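Local coordinates for protein tRNA (uracil(54)-C(5))-methyltransferase (PDB 2JJQ) that methylates the C5 carbon of uridine 54 in tRNA, using S-adenosyl-L-methionine as the methyl donor, at residues Val118-Arg130 with Phe270-Val282. Numbering follows the deposited sequence.
Sequences VVPSPKIFGHRNR and FFQTNSYQAVNLV. With SAH (S-adenosyl-L-homocysteine), chain B.
Asn274, the N-cap of helix 275-288 beside the cofactor pocket, joins this helix start to the linker running from strand 117-119 to strand 130-136. Its amide, placed by a CG anti to the backbone N (chi1 177°), works in two directions: OD1 accepts from Gln277 N, while ND2 gives Ser121 OG a nearly straight, in-plane bond of 2.9 Å; Ser121 OG in turn donates to Lys123 O. A single beta bridge pairs Arg128 with Asn274, through Asn129 N to Thr273 O at 2.9 Å and Ser275 N to His127 O at 3.3 Å. Asn129 ND2 spends one N-H on Gln272 O (2.7 Å) and the other on Ser275 OG (2.8 Å), both within its amide plane; Ser275 OG is also hydrogen-bonded to Glu256. Farther along, Gln277 NE2 bonds Val119 O from above the carbonyl plane. Lys123 CD makes a CH-pi contact over one face of the Tyr276 ring, 3.7 Å from its centroid. Gln272 NE2 donates to the SAH carboxylate OXT at 3.0 Å. With both N-H groups engaged, the Asn129 amide is fixed in rotation and holds the Gln272 carbonyl, consistent with a second-shell role in positioning Gln272, whose side chain binds the ligand.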
loop_
_atom_site.group_PDB
_atom_site.type_symbol
_atom_site.label_atom_id
_atom_site.label_comp_id
_atom_site.label_asym_id
_atom_site.label_seq_id
_atom_site.Cartn_x
_atom_site.Cartn_y
_atom_site.Cartn_z
ATOM N N VAL A 118 16.581 -7.587 2.728
ATOM C CA VAL A 118 15.164 -7.482 2.359
ATOM C C VAL A 118 14.377 -8.661 2.973
ATOM O O VAL A 118 14.593 -9.841 2.589
ATOM C CB VAL A 118 14.946 -7.437 0.834
ATOM C CG1 VAL A 118 13.464 -7.213 0.530
ATOM C CG2 VAL A 118 15.762 -6.287 0.188
ATOM N N VAL A 119 13.472 -8.363 3.886
ATOM C CA VAL A 119 12.686 -9.435 4.531
ATOM C C VAL A 119 11.528 -9.844 3.633
ATOM O O VAL A 119 10.743 -8.966 3.229
ATOM C CB VAL A 119 12.152 -8.941 5.898
ATOM C CG1 VAL A 119 11.294 -10.013 6.637
ATOM C CG2 VAL A 119 13.318 -8.382 6.753
ATOM N N PRO A 120 11.441 -11.149 3.296
ATOM C CA PRO A 120 10.364 -11.660 2.433
ATOM C C PRO A 120 9.033 -11.465 3.087
ATOM O O PRO A 120 8.921 -11.492 4.329
ATOM C CB PRO A 120 10.668 -13.180 2.304
ATOM C CG PRO A 120 12.056 -13.376 2.829
ATOM C CD PRO A 120 12.317 -12.235 3.785
ATOM N N SER A 121 8.020 -11.165 2.274
ATOM C CA SER A 121 6.642 -11.214 2.765
ATOM C C SER A 121 6.310 -12.671 3.192
ATOM O O SER A 121 6.707 -13.628 2.475
ATOM C CB SER A 121 5.694 -10.721 1.690
ATOM O OG SER A 121 4.363 -10.734 2.189
ATOM N N PRO A 122 5.682 -12.847 4.385
ATOM C CA PRO A 122 5.371 -14.205 4.883
ATOM C C PRO A 122 4.497 -14.951 3.906
ATOM O O PRO A 122 4.602 -16.194 3.814
ATOM C CB PRO A 122 4.650 -13.916 6.203
ATOM C CG PRO A 122 5.378 -12.684 6.747
ATOM C CD PRO A 122 5.651 -11.850 5.475
ATOM N N LYS A 123 3.654 -14.222 3.181
ATOM C CA LYS A 123 2.817 -14.804 2.116
ATOM C C LYS A 123 2.894 -13.943 0.903
ATOM O O LYS A 123 3.054 -12.746 1.033
ATOM C CB LYS A 123 1.364 -14.936 2.536
ATOM C CG LYS A 123 1.105 -15.833 3.749
ATOM C CD LYS A 123 -0.415 -16.014 3.852
ATOM C CE LYS A 123 -0.828 -16.915 5.018
ATOM N NZ LYS A 123 -0.798 -18.361 4.709
ATOM N N ILE A 124 2.788 -14.524 -0.297
ATOM C CA ILE A 124 2.849 -13.664 -1.480
ATOM C C ILE A 124 1.632 -13.837 -2.353
ATOM O O ILE A 124 1.528 -13.219 -3.428
ATOM C CB ILE A 124 4.076 -13.957 -2.341
ATOM C CG1 ILE A 124 4.111 -15.450 -2.711
ATOM C CG2 ILE A 124 5.372 -13.553 -1.614
ATOM C CD1 ILE A 124 5.224 -15.752 -3.747
ATOM N N PHE A 125 0.732 -14.698 -1.907
ATOM C CA PHE A 125 -0.654 -14.611 -2.375
ATOM C C PHE A 125 -1.629 -14.696 -1.157
ATOM O O PHE A 125 -1.367 -15.387 -0.146
ATOM C CB PHE A 125 -0.945 -15.598 -3.523
ATOM C CG PHE A 125 -0.198 -15.283 -4.836
ATOM C CD1 PHE A 125 -0.706 -14.353 -5.749
ATOM C CD2 PHE A 125 1.012 -15.920 -5.150
ATOM C CE1 PHE A 125 -0.031 -14.074 -6.974
ATOM C CE2 PHE A 125 1.719 -15.633 -6.377
ATOM C CZ PHE A 125 1.185 -14.729 -7.279
ATOM N N GLY A 126 -2.727 -13.950 -1.226
ATOM C CA GLY A 126 -3.599 -13.845 -0.055
ATOM C C GLY A 126 -3.174 -12.795 0.969
ATOM O O GLY A 126 -3.868 -12.617 1.970
ATOM N N HIS A 127 -2.059 -12.104 0.722
ATOM C CA HIS A 127 -1.500 -11.135 1.718
ATOM C C HIS A 127 -2.172 -9.770 1.687
ATOM O O HIS A 127 -2.094 -8.992 2.665
ATOM C CB HIS A 127 -0.002 -10.919 1.492
ATOM C CG HIS A 127 0.307 -10.409 0.124
ATOM N ND1 HIS A 127 0.211 -11.217 -0.988
ATOM C CD2 HIS A 127 0.652 -9.184 -0.327
ATOM C CE1 HIS A 127 0.472 -10.506 -2.069
ATOM N NE2 HIS A 127 0.733 -9.265 -1.700
ATOM N N ARG A 128 -2.776 -9.431 0.541
ATOM C CA ARG A 128 -3.271 -8.097 0.356
ATOM C C ARG A 128 -4.676 -7.981 0.979
ATOM O O ARG A 128 -5.542 -8.824 0.712
ATOM C CB ARG A 128 -3.329 -7.788 -1.149
ATOM C CG ARG A 128 -3.473 -6.313 -1.395
ATOM C CD ARG A 128 -3.301 -5.917 -2.839
ATOM N NE ARG A 128 -3.898 -4.598 -2.893
ATOM C CZ ARG A 128 -3.251 -3.463 -2.634
ATOM N NH1 ARG A 128 -1.943 -3.465 -2.407
ATOM N NH2 ARG A 128 -3.909 -2.316 -2.657
ATOM N N ASN A 129 -4.913 -6.906 1.728
ATOM C CA ASN A 129 -6.112 -6.791 2.518
ATOM C C ASN A 129 -7.093 -5.727 2.007
ATOM O O ASN A 129 -8.098 -5.454 2.686
ATOM C CB ASN A 129 -5.703 -6.564 3.971
ATOM C CG ASN A 129 -5.014 -5.199 4.172
ATOM O OD1 ASN A 129 -5.285 -4.266 3.408
ATOM N ND2 ASN A 129 -4.071 -5.113 5.125
ATOM N N ARG A 130 -6.831 -5.160 0.817
ATOM C CA ARG A 130 -7.768 -4.259 0.129
ATOM C C ARG A 130 -7.613 -4.414 -1.393
ATOM O O ARG A 130 -6.495 -4.415 -1.889
ATOM C CB ARG A 130 -7.541 -2.796 0.549
ATOM C CG ARG A 130 -8.490 -1.825 -0.099
ATOM C CD ARG A 130 -8.068 -0.361 -0.045
ATOM N NE ARG A 130 -9.020 0.396 -0.865
ATOM C CZ ARG A 130 -9.268 1.693 -0.782
ATOM N NH1 ARG A 130 -8.590 2.453 0.070
ATOM N NH2 ARG A 130 -10.190 2.241 -1.573
ATOM N N PHE A 270 -6.932 4.622 5.765
ATOM C CA PHE A 270 -5.791 3.863 5.166
ATOM C C PHE A 270 -5.305 2.850 6.200
ATOM O O PHE A 270 -5.295 3.153 7.384
ATOM C CB PHE A 270 -4.643 4.793 4.772
ATOM C CG PHE A 270 -3.371 4.056 4.431
ATOM C CD1 PHE A 270 -3.211 3.487 3.177
ATOM C CD2 PHE A 270 -2.399 3.821 5.401
ATOM C CE1 PHE A 270 -2.058 2.769 2.877
ATOM C CE2 PHE A 270 -1.243 3.106 5.096
ATOM C CZ PHE A 270 -1.073 2.591 3.856
ATOM N N PHE A 271 -4.920 1.655 5.761
ATOM C CA PHE A 271 -4.233 0.692 6.643
ATOM C C PHE A 271 -3.168 -0.034 5.754
ATOM O O PHE A 271 -3.398 -0.236 4.534
ATOM C CB PHE A 271 -5.215 -0.347 7.235
ATOM C CG PHE A 271 -4.576 -1.186 8.340
ATOM C CD1 PHE A 271 -4.301 -0.616 9.568
ATOM C CD2 PHE A 271 -4.196 -2.503 8.104
ATOM C CE1 PHE A 271 -3.666 -1.360 10.587
ATOM C CE2 PHE A 271 -3.563 -3.261 9.135
ATOM C CZ PHE A 271 -3.299 -2.668 10.354
ATOM N N GLN A 272 -1.992 -0.329 6.327
ATOM C CA GLN A 272 -0.993 -1.021 5.550
ATOM C C GLN A 272 -1.683 -2.175 4.761
ATOM O O GLN A 272 -2.495 -2.926 5.332
ATOM C CB GLN A 272 0.070 -1.628 6.478
ATOM C CG GLN A 272 0.644 -0.636 7.490
ATOM C CD GLN A 272 1.609 0.238 6.779
ATOM O OE1 GLN A 272 2.131 -0.148 5.728
ATOM N NE2 GLN A 272 1.841 1.440 7.307
ATOM N N THR A 273 -1.326 -2.343 3.483
ATOM C CA THR A 273 -2.065 -3.268 2.609
ATOM C C THR A 273 -1.637 -4.727 2.712
ATOM O O THR A 273 -2.342 -5.586 2.214
ATOM C CB THR A 273 -1.985 -2.851 1.154
ATOM O OG1 THR A 273 -0.602 -2.724 0.784
ATOM C CG2 THR A 273 -2.654 -1.480 0.973
ATOM N N ASN A 274 -0.473 -4.991 3.290
ATOM C CA ASN A 274 0.009 -6.364 3.424
ATOM C C ASN A 274 -0.010 -6.715 4.905
ATOM O O ASN A 274 0.863 -6.341 5.663
ATOM C CB ASN A 274 1.388 -6.485 2.767
ATOM C CG ASN A 274 2.006 -7.865 2.923
ATOM O OD1 ASN A 274 1.609 -8.669 3.786
ATOM N ND2 ASN A 274 3.058 -8.108 2.139
ATOM N N SER A 275 -1.050 -7.411 5.322
ATOM C CA SER A 275 -1.205 -7.585 6.772
ATOM C C SER A 275 -0.052 -8.400 7.328
ATOM O O SER A 275 0.361 -8.190 8.481
ATOM C CB SER A 275 -2.535 -8.267 7.107
ATOM O OG SER A 275 -3.608 -7.401 6.738
ATOM N N TYR A 276 0.473 -9.335 6.526
ATOM C CA TYR A 276 1.466 -10.301 7.071
ATOM C C TYR A 276 2.759 -9.623 7.357
ATOM O O TYR A 276 3.338 -9.766 8.445
ATOM C CB TYR A 276 1.668 -11.453 6.102
ATOM C CG TYR A 276 0.442 -12.346 6.108
ATOM C CD1 TYR A 276 0.309 -13.355 7.053
ATOM C CD2 TYR A 276 -0.622 -12.112 5.229
ATOM C CE1 TYR A 276 -0.850 -14.162 7.097
ATOM C CE2 TYR A 276 -1.768 -12.922 5.263
ATOM C CZ TYR A 276 -1.870 -13.925 6.203
ATOM O OH TYR A 276 -2.987 -14.750 6.228
ATOM N N GLN A 277 3.178 -8.806 6.400
ATOM C CA GLN A 277 4.405 -8.006 6.607
ATOM C C GLN A 277 4.172 -6.901 7.587
ATOM O O GLN A 277 5.125 -6.422 8.201
ATOM C CB GLN A 277 4.775 -7.258 5.387
ATOM C CG GLN A 277 5.770 -7.795 4.553
ATOM C CD GLN A 277 7.155 -8.170 5.142
ATOM O OE1 GLN A 277 7.437 -8.308 6.363
ATOM N NE2 GLN A 277 7.994 -8.469 4.191
ATOM N N ALA A 278 2.930 -6.412 7.676
ATOM C CA ALA A 278 2.646 -5.324 8.617
ATOM C C ALA A 278 3.038 -5.798 10.018
ATOM O O ALA A 278 3.431 -4.995 10.842
ATOM C CB ALA A 278 1.180 -4.965 8.555
ATOM N N VAL A 279 2.841 -7.087 10.300
ATOM C CA VAL A 279 3.191 -7.645 11.614
ATOM C C VAL A 279 4.711 -7.457 11.788
ATOM O O VAL A 279 5.168 -7.004 12.848
ATOM C CB VAL A 279 2.776 -9.117 11.749
ATOM C CG1 VAL A 279 3.352 -9.726 13.028
ATOM C CG2 VAL A 279 1.216 -9.210 11.743
ATOM N N ASN A 280 5.491 -7.820 10.771
ATOM C CA ASN A 280 6.965 -7.646 10.906
ATOM C C ASN A 280 7.342 -6.163 11.049
ATOM O O ASN A 280 8.268 -5.825 11.772
ATOM C CB ASN A 280 7.663 -8.231 9.701
ATOM C CG ASN A 280 7.637 -9.735 9.703
ATOM O OD1 ASN A 280 7.440 -10.374 10.764
ATOM N ND2 ASN A 280 7.856 -10.327 8.543
ATOM N N LEU A 281 6.612 -5.298 10.346
ATOM C CA LEU A 281 6.923 -3.850 10.343
ATOM C C LEU A 281 6.708 -3.239 11.723
ATOM O O LEU A 281 7.582 -2.550 12.251
ATOM C CB LEU A 281 6.028 -3.178 9.270
ATOM C CG LEU A 281 6.154 -1.667 9.128
ATOM C CD1 LEU A 281 7.601 -1.372 8.765
ATOM C CD2 LEU A 281 5.150 -1.244 8.053
ATOM N N VAL A 282 5.571 -3.521 12.370
ATOM C CA VAL A 282 5.341 -2.944 13.723
ATOM C C VAL A 282 6.304 -3.563 14.731
ATOM O O VAL A 282 6.744 -2.885 15.622
ATOM C CB VAL A 282 3.875 -3.044 14.221
ATOM C CG1 VAL A 282 2.975 -2.262 13.272
ATOM C CG2 VAL A 282 3.358 -4.504 14.292
HETATM N N SAH B . 2.444 5.656 9.746
HETATM C CA SAH B . 1.153 5.676 8.982
HETATM C CB SAH B . 1.395 5.949 7.498
HETATM C CG SAH B . 1.948 7.332 7.234
HETATM S SD SAH B . 1.531 7.748 5.532
HETATM C C SAH B . 0.523 4.307 9.098
HETATM O O SAH B . -0.635 4.058 8.727
HETATM O OXT SAH B . 1.198 3.395 9.552
HETATM C "C5'" SAH B . 2.062 9.442 5.569
HETATM C "C4'" SAH B . 1.121 10.274 6.458
HETATM O "O4'" SAH B . 1.422 11.692 6.377
HETATM C "C3'" SAH B . -0.359 10.161 6.093
HETATM O "O3'" SAH B . -1.068 9.600 7.216
HETATM C "C2'" SAH B . -0.787 11.614 5.767
HETATM O "O2'" SAH B . -2.100 11.986 6.199
HETATM C "C1'" SAH B . 0.203 12.446 6.526
HETATM N N9 SAH B . 0.630 13.717 5.954
HETATM C C8 SAH B . 0.804 14.031 4.647
HETATM N N7 SAH B . 1.335 15.280 4.562
HETATM C C5 SAH B . 1.530 15.744 5.806
HETATM C C6 SAH B . 2.062 16.975 6.427
HETATM N N6 SAH B . 2.486 17.965 5.603
HETATM N N1 SAH B . 2.081 17.034 7.799
HETATM C C2 SAH B . 1.644 16.025 8.584
HETATM N N3 SAH B . 1.138 14.895 8.071
HETATM C C4 SAH B . 1.077 14.710 6.730
HETATM O O HOH W 1 -4.577 -14.950 3.357
HETATM O O HOH W 2 -5.703 -1.396 3.546
#